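Local coordinates for putative cytochrome P450 hydroxylase (Chondromyces apiculatus DSM 436, PDB 6GMF), which binds a cysteine-ligated heme and probably acts as a monooxygenase, inserting an atom from molecular oxygen into terpene substrates, at residues A[73-78]-A[222-227]; A[125-130]-A[390-395]; A[258-263]-A[359-364]. One frame throughout, in Å; residues are numbered along the deposited sequence.

In the fold
The three contacts form two groups on opposite sides of the chain's centre. Contact 1 stands beside the heme, where the loop 73-78 meets the long helix 220-251; its centre is about 39 Å from that of contact 2 and about 40 Å from that of contact 3. Contact 2 pairs strands 126-128 and 389-391; contact 3 joins helix 253-261, which directly follows helix 220-251, to helix 346-363. These two lie about 14 Å apart, centre to centre, and touch: Phe127 packs on Leu364, and Ala395 N probably bonds to Arg363 O. Along the chain the segments of contacts 1 and 2 alternate, whereas contact 3 falls wholly between those of contact 2. The C-terminal tail and helix 346-363 pack together on the side away from the loop 73-78.

Contact 1. Residues A[73-78]-A[222-227]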
ATOM      1  N   THR A  73       9.487  18.151  14.798  1.00 44.93           N
ATOM      2  CA  THR A  73       9.735  18.998  13.631  1.00 44.70           C
ATOM      3  C   THR A  73      11.204  18.922  13.169  1.00 39.47           C
ATOM      4  O   THR A  73      11.543  19.533  12.178  1.00 44.78           O
ATOM      5  CB  THR A  73       9.312  20.447  13.904  1.00 46.68           C
ATOM      6  OG1 THR A  73      10.274  20.989  14.804  1.00 53.15           O
ATOM      7  CG2 THR A  73       7.915  20.563  14.477  1.00 48.03           C
ATOM      8  N   SER A  74      12.067  18.169  13.866  1.00 42.08           N
ATOM      9  CA  SER A  74      13.455  17.905  13.410  1.00 41.73           C
ATOM     10  C   SER A  74      13.488  16.734  12.414  1.00 44.80           C
ATOM     11  O   SER A  74      14.511  16.500  11.741  1.00 42.48           O
ATOM     12  CB  SER A  74      14.381  17.647  14.574  1.00 45.23           C
ATOM     13  OG  SER A  74      14.225  16.321  15.070  1.00 45.48           O
ATOM     14  N   MET A  75      12.376  15.987  12.351  1.00 39.42           N
ATOM     15  CA  MET A  75      12.172  14.916  11.389  1.00 40.11           C
ATOM     16  C   MET A  75      11.752  15.541  10.064  1.00 33.12           C
ATOM     17  O   MET A  75      10.769  16.278  10.019  1.00 35.76           O
ATOM     18  CB  MET A  75      11.052  13.973  11.833  1.00 41.97           C
ATOM     19  CG  MET A  75      11.505  12.605  12.287  1.00 49.77           C
ATOM     20  SD  MET A  75      12.885  11.878  11.356  1.00 48.87           S
ATOM     21  CE  MET A  75      14.151  12.166  12.596  1.00 44.21           C
ATOM     22  N   PRO A  76      12.500  15.317   8.966  1.00 31.76           N
ATOM     23  CA  PRO A  76      12.074  15.787   7.655  1.00 30.51           C
ATOM     24  C   PRO A  76      10.828  15.017   7.248  1.00 28.15           C
ATOM     25  O   PRO A  76      10.542  13.949   7.786  1.00 29.02           O
ATOM     26  CB  PRO A  76      13.239  15.489   6.712  1.00 31.17           C
ATOM     27  CG  PRO A  76      14.094  14.469   7.439  1.00 34.35           C
ATOM     28  CD  PRO A  76      13.804  14.654   8.914  1.00 32.14           C
ATOM     29  N   PRO A  77      10.034  15.546   6.295  1.00 28.20           N
ATOM     30  CA  PRO A  77       8.819  14.872   5.851  1.00 27.79           C
ATOM     31  C   PRO A  77       9.156  13.578   5.101  1.00 23.74           C
ATOM     32  O   PRO A  77      10.252  13.399   4.665  1.00 23.30           O
ATOM     33  CB  PRO A  77       8.177  15.903   4.902  1.00 30.28           C
ATOM     34  CG  PRO A  77       9.382  16.635   4.347  1.00 32.16           C
ATOM     35  CD  PRO A  77      10.312  16.774   5.538  1.00 29.48           C
ATOM     36  N   SER A  78       8.151  12.713   4.979  1.00 20.62           N
ATOM     37  CA  SER A  78       8.199  11.568   4.102  1.00 20.04           C
ATOM     38  C   SER A  78       8.535  12.028   2.673  1.00 18.67           C
ATOM     39  O   SER A  78       7.997  13.044   2.205  1.00 22.10           O
ATOM     40  CB  SER A  78       6.864  10.891   4.168  1.00 20.05           C
ATOM     41  OG  SER A  78       6.824   9.799   3.252  1.00 19.49           O
ATOM     42  N   GLU A 222      16.818  12.231   7.376  1.00 22.37           N
ATOM     43  CA  GLU A 222      16.301  11.671   6.140  1.00 22.99           C
ATOM     44  C   GLU A 222      16.351  10.144   6.173  1.00 20.76           C
ATOM     45  O   GLU A 222      15.402   9.514   5.710  1.00 24.38           O
ATOM     46  CB  GLU A 222      17.033  12.202   4.910  1.00 23.59           C
ATOM     47  CG  GLU A 222      16.651  13.615   4.586  1.00 25.60           C
ATOM     48  CD  GLU A 222      17.520  14.224   3.505  1.00 27.59           C
ATOM     49  OE1 GLU A 222      18.725  13.860   3.418  1.00 23.79           O
ATOM     50  OE2 GLU A 222      16.977  15.059   2.735  1.00 32.73           O
ATOM     51  N   VAL A 223      17.412   9.535   6.710  1.00 22.03           N
ATOM     52  CA  VAL A 223      17.492   8.074   6.869  1.00 22.03           C
ATOM     53  C   VAL A 223      16.314   7.595   7.733  1.00 21.56           C
ATOM     54  O   VAL A 223      15.622   6.631   7.356  1.00 21.57           O
ATOM     55  CB  VAL A 223      18.827   7.615   7.481  1.00 22.90           C
ATOM     56  CG1 VAL A 223      18.832   6.125   7.797  1.00 23.01           C
ATOM     57  CG2 VAL A 223      19.985   7.942   6.555  1.00 24.96           C
ATOM     58  N   LEU A 224      16.124   8.240   8.889  1.00 20.14           N
ATOM     59  CA  LEU A 224      15.098   7.832   9.860  1.00 20.81           C
ATOM     60  C   LEU A 224      13.723   8.033   9.236  1.00 21.19           C
ATOM     61  O   LEU A 224      12.841   7.186   9.404  1.00 21.79           O
ATOM     62  CB  LEU A 224      15.227   8.647  11.151  1.00 22.34           C
ATOM     63  CG  LEU A 224      16.544   8.431  11.895  1.00 23.74           C
ATOM     64  CD1 LEU A 224      16.608   9.349  13.100  1.00 27.16           C
ATOM     65  CD2 LEU A 224      16.707   6.968  12.297  1.00 25.49           C
ATOM     66  N   SER A 225      13.522   9.183   8.577  1.00 21.13           N
ATOM     67  CA  SER A 225      12.224   9.457   7.969  1.00 20.60           C
ATOM     68  C   SER A 225      11.891   8.404   6.897  1.00 19.78           C
ATOM     69  O   SER A 225      10.716   7.980   6.825  1.00 18.14           O
ATOM     70  CB  SER A 225      12.145  10.850   7.438  1.00 22.87           C
ATOM     71  OG  SER A 225      11.004  10.982   6.598  1.00 25.19           O
ATOM     72  N   PHE A 226      12.881   7.952   6.119  1.00 18.14           N
ATOM     73  CA  PHE A 226      12.642   6.964   5.076  1.00 19.28           C
ATOM     74  C   PHE A 226      12.326   5.584   5.703  1.00 18.89           C
ATOM     75  O   PHE A 226      11.416   4.877   5.233  1.00 19.46           O
ATOM     76  CB  PHE A 226      13.760   6.922   4.046  1.00 20.00           C
ATOM     77  CG  PHE A 226      13.469   5.973   2.907  1.00 17.81           C
ATOM     78  CD1 PHE A 226      12.484   6.268   1.955  1.00 18.00           C
ATOM     79  CD2 PHE A 226      14.139   4.782   2.796  1.00 18.37           C
ATOM     80  CE1 PHE A 226      12.214   5.388   0.921  1.00 18.14           C
ATOM     81  CE2 PHE A 226      13.867   3.906   1.754  1.00 19.33           C
ATOM     82  CZ  PHE A 226      12.906   4.215   0.819  1.00 19.48           C
ATOM     83  N   ALA A 227      13.029   5.222   6.785  1.00 18.47           N
ATOM     84  CA  ALA A 227      12.728   4.019   7.529  1.00 17.35           C
ATOM     85  C   ALA A 227      11.259   4.025   7.978  1.00 18.98           C
ATOM     86  O   ALA A 227      10.548   3.029   7.861  1.00 18.13           O
ATOM     87  CB  ALA A 227      13.668   3.864   8.693  1.00 18.01           C
TER
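Ser225 turns its OG to the side opposite its own backbone N (chi1 167°), toward Pro76 and Pro77, while Met75, bent at chi2 and again at chi3 (104°), curls its thioether onto Leu224. With these torsions the two side chains bridge a pair of P450 elements, the loop between helices B and C and the first turns of the long distal helix, here residues 220-251. The Ser225 hydroxyl lies 3.2 Å from Pro76 O and, from OG again, 3.2 Å from Pro77 O. Both hydrogen bonds are weak at best, for the two successive carbonyls compete for one hydroxyl proton that cannot serve both fully.

Van der Waals packing supplies much of the rest. Pro76 points its ring at the start of the helix, with CG 3.5 Å from Glu222 N and 3.9 Å from Glu222 CG. The carboxylate of Glu222 belongs to the helix start, where OE1 accepts from Thr219 N. Met75 and Leu224 meet with their chains nearly at right angles: Met75 SD lies 4.0 Å from Leu224 CB, and CE reaches the methyl beyond it. Tyr186 of helix 177-198 packs against both.

The loop also connects one turn further along, where Ser78 OG is hydrogen-bonded to Thr229 OG1. The same helix turns Phe226 away from the loop to touch the heme, so a single turn serves the loop on one face and the cofactor on another. At the Met75 end the contact finishes with Met75 CE 3.8 Å from Leu224 CD1.

Contact 2. Residues A[125-130]-A[390-395]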
ATOM      1  N   SER A 125      -9.228 -25.943  11.317  1.00 28.05           N
ATOM      2  CA  SER A 125     -10.059 -25.946  10.093  1.00 29.11           C
ATOM      3  C   SER A 125     -10.656 -24.565   9.792  1.00 27.43           C
ATOM      4  O   SER A 125     -11.234 -24.392   8.710  1.00 28.40           O
ATOM      5  CB  SER A 125     -11.140 -27.005  10.134  1.00 29.87           C
ATOM      6  OG  SER A 125     -11.927 -26.853  11.284  1.00 29.90           O
ATOM      7  N   THR A 126     -10.530 -23.621  10.730  1.00 26.04           N
ATOM      8  CA  THR A 126     -10.795 -22.209  10.484  1.00 28.39           C
ATOM      9  C   THR A 126      -9.604 -21.378  10.978  1.00 28.10           C
ATOM     10  O   THR A 126      -8.969 -21.702  12.007  1.00 27.01           O
ATOM     11  CB  THR A 126     -12.097 -21.775  11.176  1.00 31.68           C
ATOM     12  OG1 THR A 126     -13.203 -22.452  10.580  1.00 37.00           O
ATOM     13  CG2 THR A 126     -12.437 -20.312  11.038  1.00 34.21           C
ATOM     14  N   PHE A 127      -9.309 -20.268  10.285  1.00 24.63           N
ATOM     15  CA  PHE A 127      -8.336 -19.325  10.807  1.00 23.83           C
ATOM     16  C   PHE A 127      -8.725 -17.906  10.390  1.00 23.10           C
ATOM     17  O   PHE A 127      -9.517 -17.713   9.457  1.00 23.41           O
ATOM     18  CB  PHE A 127      -6.924 -19.659  10.332  1.00 23.17           C
ATOM     19  CG  PHE A 127      -6.691 -19.529   8.845  1.00 23.92           C
ATOM     20  CD1 PHE A 127      -7.044 -20.554   7.985  1.00 25.08           C
ATOM     21  CD2 PHE A 127      -6.097 -18.399   8.302  1.00 23.23           C
ATOM     22  CE1 PHE A 127      -6.851 -20.443   6.618  1.00 26.12           C
ATOM     23  CE2 PHE A 127      -5.889 -18.294   6.935  1.00 24.17           C
ATOM     24  CZ  PHE A 127      -6.296 -19.302   6.092  1.00 26.25           C
ATOM     25  N   GLU A 128      -8.186 -16.923  11.132  1.00 22.29           N
ATOM     26  CA  GLU A 128      -8.404 -15.557  10.830  1.00 22.30           C
ATOM     27  C   GLU A 128      -7.219 -15.033  10.006  1.00 20.86           C
ATOM     28  O   GLU A 128      -6.113 -14.887  10.502  1.00 21.08           O
ATOM     29  CB  GLU A 128      -8.659 -14.793  12.120  1.00 24.09           C
ATOM     30  CG  GLU A 128      -9.451 -13.528  11.890  1.00 28.82           C
ATOM     31  CD  GLU A 128      -8.572 -12.467  11.291  1.00 29.22           C
ATOM     32  OE1 GLU A 128      -7.666 -11.997  12.007  1.00 32.62           O
ATOM     33  OE2 GLU A 128      -8.788 -12.139  10.119  1.00 23.90           O
ATOM     34  N   ALA A 129      -7.465 -14.835   8.709  1.00 20.15           N
ATOM     35  CA  ALA A 129      -6.362 -14.632   7.761  1.00 19.90           C
ATOM     36  C   ALA A 129      -5.601 -13.344   8.022  1.00 19.10           C
ATOM     37  O   ALA A 129      -4.440 -13.292   7.682  1.00 20.55           O
ATOM     38  CB  ALA A 129      -6.895 -14.671   6.365  1.00 20.59           C
ATOM     39  N   THR A 130      -6.237 -12.315   8.580  1.00 19.06           N
ATOM     40  CA  THR A 130      -5.529 -11.059   8.769  1.00 19.06           C
ATOM     41  C   THR A 130      -4.492 -11.227   9.880  1.00 18.76           C
ATOM     42  O   THR A 130      -3.301 -11.128   9.645  1.00 18.52           O
ATOM     43  CB  THR A 130      -6.464  -9.871   8.993  1.00 20.80           C
ATOM     44  OG1 THR A 130      -7.176  -9.988  10.229  1.00 23.62           O
ATOM     45  CG2 THR A 130      -7.384  -9.675   7.817  1.00 20.60           C
ATOM     46  N   LEU A 390     -11.442 -17.535   7.457  1.00 22.42           N
ATOM     47  CA  LEU A 390     -11.451 -18.477   6.387  1.00 23.77           C
ATOM     48  C   LEU A 390     -11.598 -19.925   6.896  1.00 26.10           C
ATOM     49  O   LEU A 390     -11.077 -20.297   7.962  1.00 25.87           O
ATOM     50  CB  LEU A 390     -10.107 -18.371   5.661  1.00 24.70           C
ATOM     51  CG  LEU A 390     -10.033 -17.496   4.403  1.00 27.71           C
ATOM     52  CD1 LEU A 390     -11.145 -16.459   4.254  1.00 26.06           C
ATOM     53  CD2 LEU A 390      -8.658 -16.932   4.189  1.00 25.00           C
ATOM     54  N   ARG A 391     -12.199 -20.774   6.062  1.00 25.75           N
ATOM     55  CA  ARG A 391     -12.278 -22.193   6.325  1.00 28.84           C
ATOM     56  C   ARG A 391     -11.340 -22.883   5.337  1.00 27.02           C
ATOM     57  O   ARG A 391     -11.465 -22.666   4.141  1.00 29.67           O
ATOM     58  CB  ARG A 391     -13.746 -22.628   6.215  1.00 34.46           C
ATOM     59  CG  ARG A 391     -14.034 -24.121   6.172  1.00 44.97           C
ATOM     60  CD  ARG A 391     -15.550 -24.351   6.131  1.00 49.08           C
ATOM     61  NE  ARG A 391     -16.315 -23.348   6.879  1.00 51.87           N
ATOM     62  CZ  ARG A 391     -16.517 -23.376   8.198  1.00 58.49           C
ATOM     63  NH1 ARG A 391     -16.046 -24.380   8.922  1.00 62.95           N
ATOM     64  NH2 ARG A 391     -17.180 -22.399   8.797  1.00 59.80           N
ATOM     65  N   ALA A 392     -10.343 -23.618   5.859  1.00 24.85           N
ATOM     66  CA  ALA A 392      -9.480 -24.437   5.056  1.00 28.27           C
ATOM     67  C   ALA A 392      -8.666 -25.364   5.965  1.00 33.44           C
ATOM     68  O   ALA A 392      -8.473 -25.080   7.163  1.00 35.05           O
ATOM     69  CB  ALA A 392      -8.554 -23.583   4.223  1.00 31.95           C
ATOM     70  N   THR A 393      -8.173 -26.435   5.332  1.00 37.79           N
ATOM     71  CA  THR A 393      -7.323 -27.472   5.903  1.00 44.52           C
ATOM     72  C   THR A 393      -5.891 -27.296   5.409  1.00 38.47           C
ATOM     73  O   THR A 393      -5.684 -27.216   4.211  1.00 37.63           O
ATOM     74  CB  THR A 393      -7.707 -28.881   5.412  1.00 49.36           C
ATOM     75  OG1 THR A 393      -7.665 -28.921   3.981  1.00 59.71           O
ATOM     76  CG2 THR A 393      -9.075 -29.336   5.853  1.00 50.61           C
ATOM     77  N   VAL A 394      -4.920 -27.372   6.322  1.00 36.00           N
ATOM     78  CA  VAL A 394      -3.527 -27.230   5.952  1.00 42.96           C
ATOM     79  C   VAL A 394      -2.936 -28.602   5.597  1.00 51.32           C
ATOM     80  O   VAL A 394      -3.278 -29.625   6.206  1.00 51.01           O
ATOM     81  CB  VAL A 394      -2.734 -26.552   7.082  1.00 46.64           C
ATOM     82  CG1 VAL A 394      -1.339 -26.158   6.634  1.00 48.36           C
ATOM     83  CG2 VAL A 394      -3.487 -25.350   7.627  1.00 51.21           C
ATOM     84  N   ALA A 395      -2.068 -28.603   4.576  1.00 60.05           N
ATOM     85  CA  ALA A 395      -1.086 -29.661   4.309  1.00 65.32           C
ATOM     86  C   ALA A 395       0.314 -29.114   4.635  1.00 66.62           C
ATOM     87  O   ALA A 395       0.667 -28.019   4.200  1.00 62.27           O
ATOM     88  CB  ALA A 395      -1.196 -30.117   2.873  1.00 65.60           C
TER
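Leu390 CB rests over one face of the Phe127 ring in a CH-pi contact, 4.2 Å from the ring centroid and 22° off the normal. Further out, the branch ending in Leu390 CD2 does the touching: this methyl is 3.8 Å from Phe127 CZ at the rim of the ring, and 3.6 Å from Ala129 CB, where the chain has just entered a helix. Phe127 offers its ring this way because its CG stands between the backbone N and the carbonyl carbon (chi1 65°). Ala392 CB adds a looser contact at the ring's edge.

Behind the side chains, Phe127 and Leu390 form an antiparallel hydrogen-bonded pair. Leu390 N gives to Phe127 O at 2.8 Å in an almost linear bond (176°), and Phe127 N returns one to Leu390 O at 2.9 Å. The neighbouring non-hydrogen-bonded pair puts Thr126 and Arg391 on the other face, with Thr126 OG1 over the guanidinium.

Strand 389-391 is the middle member of a small antiparallel sheet, the β3 sheet of P450s, between strands 126-128 and 368-369. Its Leu390 side faces helix 129-134, which Glu128 caps through Thr130 N, and Phe127 continues onto Leu121 and onto Leu364, just past helix 346-363.

Contact 3. Residues A[258-263]-A[359-364]; sequences AAQADL and VLLARL
Gln260 passes its side-chain amide across to the last turn of helix 346-363, where its NE2 donates to Leu361 O at 3.1 Å in a moderately straight bond (152°). NE2 lies in the carbonyl plane on a lone pair, while the acceptor is tilted a little from the plane of the Gln260 amide. CG lies beside the backbone N (chi1 -87°) and the chain runs extended from there (chi2 -167°), which carries NE2 across; it also hydrogen-bonds to Gly365 O. Leu361 O takes a second bond from a water that also donates to Gln260 O.

Around these polar links, Leu361 CD1 lies 3.8 Å from Ala259 CB, and Leu361 CD2 is 3.8 Å from Gln260 CG. Leu263 and Leu361 lie side by side, running in contrary senses, with Leu263 CD2 3.7 Å from Leu361 CB. Further out, Arg363 forms a salt bridge to Asp119 of helix 107-119.

A leucine in place of Gln260 would probably keep some packing on Leu361 but leave Leu361 O and Gly365 O without their amide donor. Carbonyls at a helix end generally lack a further helical N-H; here an amide NH2 and a water meet them, which probably helps fix the end of the L helix against the J helix.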
ATOM      1  N   ALA A 258      -8.598 -22.598 -10.415  1.00 29.64           N
ATOM      2  CA  ALA A 258      -7.637 -22.570 -11.517  1.00 29.37           C
ATOM      3  C   ALA A 258      -6.226 -22.268 -10.984  1.00 33.99           C
ATOM      4  O   ALA A 258      -5.262 -22.875 -11.423  1.00 30.69           O
ATOM      5  CB  ALA A 258      -8.051 -21.580 -12.560  1.00 32.25           C
ATOM      6  N   ALA A 259      -6.101 -21.290 -10.075  1.00 30.16           N
ATOM      7  CA  ALA A 259      -4.779 -20.879  -9.584  1.00 29.99           C
ATOM      8  C   ALA A 259      -4.181 -21.945  -8.665  1.00 28.39           C
ATOM      9  O   ALA A 259      -2.995 -22.027  -8.579  1.00 30.14           O
ATOM     10  CB  ALA A 259      -4.867 -19.536  -8.883  1.00 28.51           C
ATOM     11  N   GLN A 260      -5.024 -22.701  -7.961  1.00 29.87           N
ATOM     12  CA  GLN A 260      -4.560 -23.750  -7.073  1.00 30.82           C
ATOM     13  C   GLN A 260      -3.989 -24.895  -7.913  1.00 32.34           C
ATOM     14  O   GLN A 260      -3.038 -25.540  -7.482  1.00 34.81           O
ATOM     15  CB  GLN A 260      -5.679 -24.212  -6.138  1.00 29.88           C
ATOM     16  CG  GLN A 260      -5.777 -23.368  -4.880  1.00 31.75           C
ATOM     17  CD  GLN A 260      -6.646 -23.989  -3.820  1.00 33.91           C
ATOM     18  OE1 GLN A 260      -7.818 -24.277  -4.057  1.00 32.27           O
ATOM     19  NE2 GLN A 260      -6.080 -24.192  -2.635  1.00 33.08           N
ATOM     20  N   ALA A 261      -4.555 -25.115  -9.112  1.00 33.45           N
ATOM     21  CA  ALA A 261      -4.081 -26.156 -10.052  1.00 34.46           C
ATOM     22  C   ALA A 261      -2.878 -25.669 -10.876  1.00 34.49           C
ATOM     23  O   ALA A 261      -2.073 -26.470 -11.324  1.00 36.75           O
ATOM     24  CB  ALA A 261      -5.211 -26.591 -10.951  1.00 34.83           C
ATOM     25  N   ASP A 262      -2.739 -24.358 -11.081  1.00 31.86           N
ATOM     26  CA  ASP A 262      -1.608 -23.810 -11.804  1.00 30.12           C
ATOM     27  C   ASP A 262      -1.088 -22.566 -11.067  1.00 32.01           C
ATOM     28  O   ASP A 262      -1.515 -21.437 -11.334  1.00 28.69           O
ATOM     29  CB  ASP A 262      -1.983 -23.449 -13.245  1.00 32.94           C
ATOM     30  CG  ASP A 262      -0.846 -22.886 -14.078  1.00 33.34           C
ATOM     31  OD1 ASP A 262       0.303 -22.885 -13.605  1.00 32.70           O
ATOM     32  OD2 ASP A 262      -1.124 -22.399 -15.199  1.00 38.57           O
ATOM     33  N   LEU A 263      -0.100 -22.787 -10.201  1.00 30.14           N
ATOM     34  CA  LEU A 263       0.496 -21.731  -9.414  1.00 29.80           C
ATOM     35  C   LEU A 263       1.216 -20.679 -10.266  1.00 30.27           C
ATOM     36  O   LEU A 263       1.431 -19.572  -9.788  1.00 27.72           O
ATOM     37  CB  LEU A 263       1.447 -22.381  -8.408  1.00 33.07           C
ATOM     38  CG  LEU A 263       0.740 -23.235  -7.355  1.00 36.75           C
ATOM     39  CD1 LEU A 263       1.750 -23.868  -6.412  1.00 37.27           C
ATOM     40  CD2 LEU A 263      -0.283 -22.427  -6.566  1.00 33.40           C
ATOM     41  N   VAL A 359       2.248 -20.039  -1.432  1.00 23.82           N
ATOM     42  CA  VAL A 359       2.310 -20.949  -0.303  1.00 23.55           C
ATOM     43  C   VAL A 359       0.891 -21.274   0.174  1.00 23.32           C
ATOM     44  O   VAL A 359       0.560 -22.435   0.470  1.00 25.52           O
ATOM     45  CB  VAL A 359       3.221 -20.362   0.783  1.00 22.74           C
ATOM     46  CG1 VAL A 359       3.209 -21.194   2.060  1.00 24.80           C
ATOM     47  CG2 VAL A 359       4.639 -20.213   0.247  1.00 24.61           C
ATOM     48  N   LEU A 360       0.046 -20.255   0.341  1.00 24.02           N
ATOM     49  CA  LEU A 360      -1.329 -20.529   0.795  1.00 24.75           C
ATOM     50  C   LEU A 360      -2.039 -21.488  -0.168  1.00 27.81           C
ATOM     51  O   LEU A 360      -2.713 -22.458   0.265  1.00 27.03           O
ATOM     52  CB  LEU A 360      -2.110 -19.221   0.856  1.00 27.05           C
ATOM     53  CG  LEU A 360      -1.843 -18.342   2.067  1.00 26.87           C
ATOM     54  CD1 LEU A 360      -2.349 -16.933   1.792  1.00 25.38           C
ATOM     55  CD2 LEU A 360      -2.496 -18.923   3.313  1.00 27.45           C
ATOM     56  N   LEU A 361      -1.934 -21.183  -1.460  1.00 26.16           N
ATOM     57  CA  LEU A 361      -2.681 -21.909  -2.474  1.00 29.63           C
ATOM     58  C   LEU A 361      -2.173 -23.343  -2.528  1.00 30.43           C
ATOM     59  O   LEU A 361      -2.980 -24.245  -2.767  1.00 35.31           O
ATOM     60  CB  LEU A 361      -2.531 -21.233  -3.839  1.00 29.41           C
ATOM     61  CG  LEU A 361      -3.292 -19.924  -4.027  1.00 32.98           C
ATOM     62  CD1 LEU A 361      -3.270 -19.459  -5.476  1.00 32.55           C
ATOM     63  CD2 LEU A 361      -4.707 -20.025  -3.522  1.00 35.90           C
ATOM     64  N   ALA A 362      -0.849 -23.537  -2.382  1.00 29.00           N
ATOM     65  CA  ALA A 362      -0.248 -24.889  -2.476  1.00 27.90           C
ATOM     66  C   ALA A 362      -0.619 -25.721  -1.246  1.00 30.67           C
ATOM     67  O   ALA A 362      -0.948 -26.885  -1.351  1.00 32.48           O
ATOM     68  CB  ALA A 362       1.237 -24.789  -2.612  1.00 26.48           C
ATOM     69  N   ARG A 363      -0.558 -25.122  -0.055  1.00 28.40           N
ATOM     70  CA  ARG A 363      -0.691 -25.889   1.172  1.00 30.29           C
ATOM     71  C   ARG A 363      -2.127 -25.996   1.681  1.00 27.19           C
ATOM     72  O   ARG A 363      -2.416 -26.893   2.438  1.00 30.51           O
ATOM     73  CB  ARG A 363       0.241 -25.295   2.219  1.00 30.67           C
ATOM     74  CG  ARG A 363       1.692 -25.554   1.871  1.00 28.77           C
ATOM     75  CD  ARG A 363       2.618 -25.030   2.930  1.00 27.95           C
ATOM     76  NE  ARG A 363       2.461 -25.723   4.199  1.00 29.95           N
ATOM     77  CZ  ARG A 363       2.983 -25.294   5.340  1.00 30.91           C
ATOM     78  NH1 ARG A 363       3.810 -24.259   5.342  1.00 28.70           N
ATOM     79  NH2 ARG A 363       2.679 -25.912   6.468  1.00 33.55           N
ATOM     80  N   LEU A 364      -3.016 -25.069   1.326  1.00 30.18           N
ATOM     81  CA  LEU A 364      -4.383 -25.133   1.825  1.00 31.77           C
ATOM     82  C   LEU A 364      -5.236 -25.854   0.781  1.00 38.11           C
ATOM     83  O   LEU A 364      -5.076 -25.591  -0.407  1.00 40.53           O
ATOM     84  CB  LEU A 364      -4.936 -23.725   2.067  1.00 31.58           C
ATOM     85  CG  LEU A 364      -4.683 -23.088   3.433  1.00 33.14           C
ATOM     86  CD1 LEU A 364      -3.239 -23.189   3.865  1.00 39.75           C
ATOM     87  CD2 LEU A 364      -5.128 -21.634   3.439  1.00 31.94           C
TER
HETATM   88  O   HOH W   1      -2.013 -26.274  -5.102  1.00 43.77           O